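Local coordinates for CYTH domain-containing protein (Pyrococcus furiosus, PDB 1YEM) that is of unknown function but carries a CYTH domain and probably acts on triphosphate-bearing substrates, as relatives such as class IV adenylyl cyclases do, at residues 11-15 and 144-149. Residues are numbered along the deposited sequence; the frame is centred on the assembly and turned at random.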
# COMPACT_ATOMS: atom_id res chain seq x y z
N VAL B 11 23.35 1.42 2.39
CA VAL B 11 24.50 1.77 1.57
C VAL B 11 24.70 0.63 0.58
O VAL B 11 24.67 -0.55 0.94
CB VAL B 11 25.78 2.02 2.40
CG1 VAL B 11 26.92 2.47 1.50
CG2 VAL B 11 25.51 3.08 3.48
N GLU B 12 24.90 0.98 -0.67
CA GLU B 12 24.83 0.01 -1.74
C GLU B 12 25.69 0.47 -2.90
O GLU B 12 25.69 1.65 -3.23
CB GLU B 12 23.38 -0.10 -2.16
CG GLU B 12 23.10 -1.05 -3.29
CD GLU B 12 21.77 -0.75 -3.99
OE1 GLU B 12 20.83 -0.24 -3.31
OE2 GLU B 12 21.70 -1.00 -5.23
N ILE B 13 26.42 -0.46 -3.50
CA ILE B 13 27.13 -0.19 -4.74
C ILE B 13 26.82 -1.29 -5.77
O ILE B 13 26.82 -2.48 -5.44
CB ILE B 13 28.67 -0.06 -4.51
CG1 ILE B 13 28.97 0.87 -3.31
CG2 ILE B 13 29.38 0.45 -5.78
CD1 ILE B 13 30.49 1.12 -3.02
N LYS B 14 26.56 -0.88 -7.00
CA LYS B 14 26.11 -1.78 -8.06
C LYS B 14 27.23 -2.00 -9.09
O LYS B 14 27.84 -1.05 -9.56
CB LYS B 14 24.90 -1.17 -8.76
CG LYS B 14 24.30 -1.97 -9.90
CD LYS B 14 23.43 -1.05 -10.82
CE LYS B 14 22.24 -0.40 -10.10
NZ LYS B 14 21.57 -1.42 -9.27
N PHE B 15 27.46 -3.26 -9.45
CA PHE B 15 28.51 -3.61 -10.36
C PHE B 15 27.95 -4.36 -11.55
O PHE B 15 27.19 -5.27 -11.38
CB PHE B 15 29.56 -4.48 -9.65
CG PHE B 15 30.30 -3.77 -8.57
CD1 PHE B 15 29.76 -3.66 -7.30
CD2 PHE B 15 31.54 -3.19 -8.83
CE1 PHE B 15 30.44 -2.99 -6.30
CE2 PHE B 15 32.23 -2.51 -7.84
CZ PHE B 15 31.69 -2.42 -6.57
N ALA B 144 30.63 1.44 5.96
CA ALA B 144 29.85 0.56 5.10
C ALA B 144 30.49 0.40 3.69
O ALA B 144 30.73 -0.72 3.23
CB ALA B 144 28.42 1.09 4.99
N LYS B 145 30.79 1.52 3.05
CA LYS B 145 31.45 1.51 1.74
C LYS B 145 32.77 0.75 1.75
O LYS B 145 33.14 0.11 0.76
CB LYS B 145 31.68 2.94 1.25
CG LYS B 145 30.40 3.69 0.87
CD LYS B 145 30.68 5.14 0.41
CE LYS B 145 29.40 5.92 0.22
NZ LYS B 145 29.64 7.23 -0.43
N GLU B 146 33.50 0.82 2.86
CA GLU B 146 34.77 0.10 2.98
C GLU B 146 34.55 -1.41 2.98
O GLU B 146 35.26 -2.13 2.29
CB GLU B 146 35.53 0.53 4.24
CG GLU B 146 36.23 1.86 4.10
CD GLU B 146 37.04 2.21 5.33
OE1 GLU B 146 36.44 2.51 6.37
OE2 GLU B 146 38.28 2.15 5.26
N LYS B 147 33.57 -1.87 3.75
CA LYS B 147 33.17 -3.28 3.73
C LYS B 147 32.75 -3.75 2.33
O LYS B 147 33.18 -4.81 1.86
CB LYS B 147 32.02 -3.53 4.71
CG LYS B 147 32.38 -3.34 6.16
CD LYS B 147 31.22 -3.72 7.08
CE LYS B 147 31.56 -3.46 8.57
N ILE B 148 31.91 -2.94 1.67
CA ILE B 148 31.43 -3.25 0.33
C ILE B 148 32.60 -3.34 -0.65
O ILE B 148 32.64 -4.23 -1.49
CB ILE B 148 30.38 -2.18 -0.16
CG1 ILE B 148 29.06 -2.35 0.60
CG2 ILE B 148 30.14 -2.28 -1.68
CD1 ILE B 148 28.21 -1.10 0.60
N TRP B 149 33.53 -2.43 -0.56
CA TRP B 149 34.66 -2.43 -1.47
C TRP B 149 35.60 -3.61 -1.22
O TRP B 149 36.15 -4.17 -2.16
CB TRP B 149 35.41 -1.08 -1.44
CG TRP B 149 34.83 -0.11 -2.42
CD1 TRP B 149 34.15 1.06 -2.14
CD2 TRP B 149 34.82 -0.25 -3.84
NE1 TRP B 149 33.74 1.66 -3.31
CE2 TRP B 149 34.14 0.87 -4.37
CE3 TRP B 149 35.33 -1.21 -4.72
CZ2 TRP B 149 33.97 1.05 -5.73
CZ3 TRP B 149 35.16 -1.03 -6.08
CH2 TRP B 149 34.48 0.09 -6.57
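F15 and W149 meet as an offset T-shaped pair: the phenylalanine turns its CE2–CZ edge to one face of the indole, over the rim of the six-membered ring, with the two planes at 87°. F15 CE2 lies 3.7 Å from W149 CH2, and W149 CZ3 lies in the plane of the phenyl ring, at its edge. At the pyrrole end of the same indole, I13 CD1 approaches obliquely and comes within 3.3 Å of W149 NE1. A CG1 branch anti to the carbonyl carbon (chi1 -47°) and an extended chi2 carry that methyl outward from the strand, where it also touches I148 CG2 at 3.7 Å. V162 lies against both aromatic residues. An alanine in place of W149 would take away the indole that F15 and I13 share, and would probably leave a gap beside the helix and the phenyl ring less firmly oriented.

The remainder is aliphatic. I148 straddles two strand residues, its CG2 packed on I13 and its CD1 set 3.6 Å from V11 O, and it also touches I134 and V136 of strand 129-137. At the start of 144-149, A144 CB meets V11 CB at 3.8 Å, its small size probably letting the helix come close, while V11 CG1 reaches K145 CG.

V11, I13 and F15 thus face helix 141-154, and the axes of 11-15 and 144-149 run 34° from parallel. E12 and K14, with E10 part of the ExExK signature of CYTH proteins, face away, probably into the barrel's tunnel, where such residues in relatives serve triphosphate and metal binding; K14 forms a salt bridge with D133. The contact itself is apolar, K145 joining through its aliphatic chain, with the charged signature residues on the strand's other side.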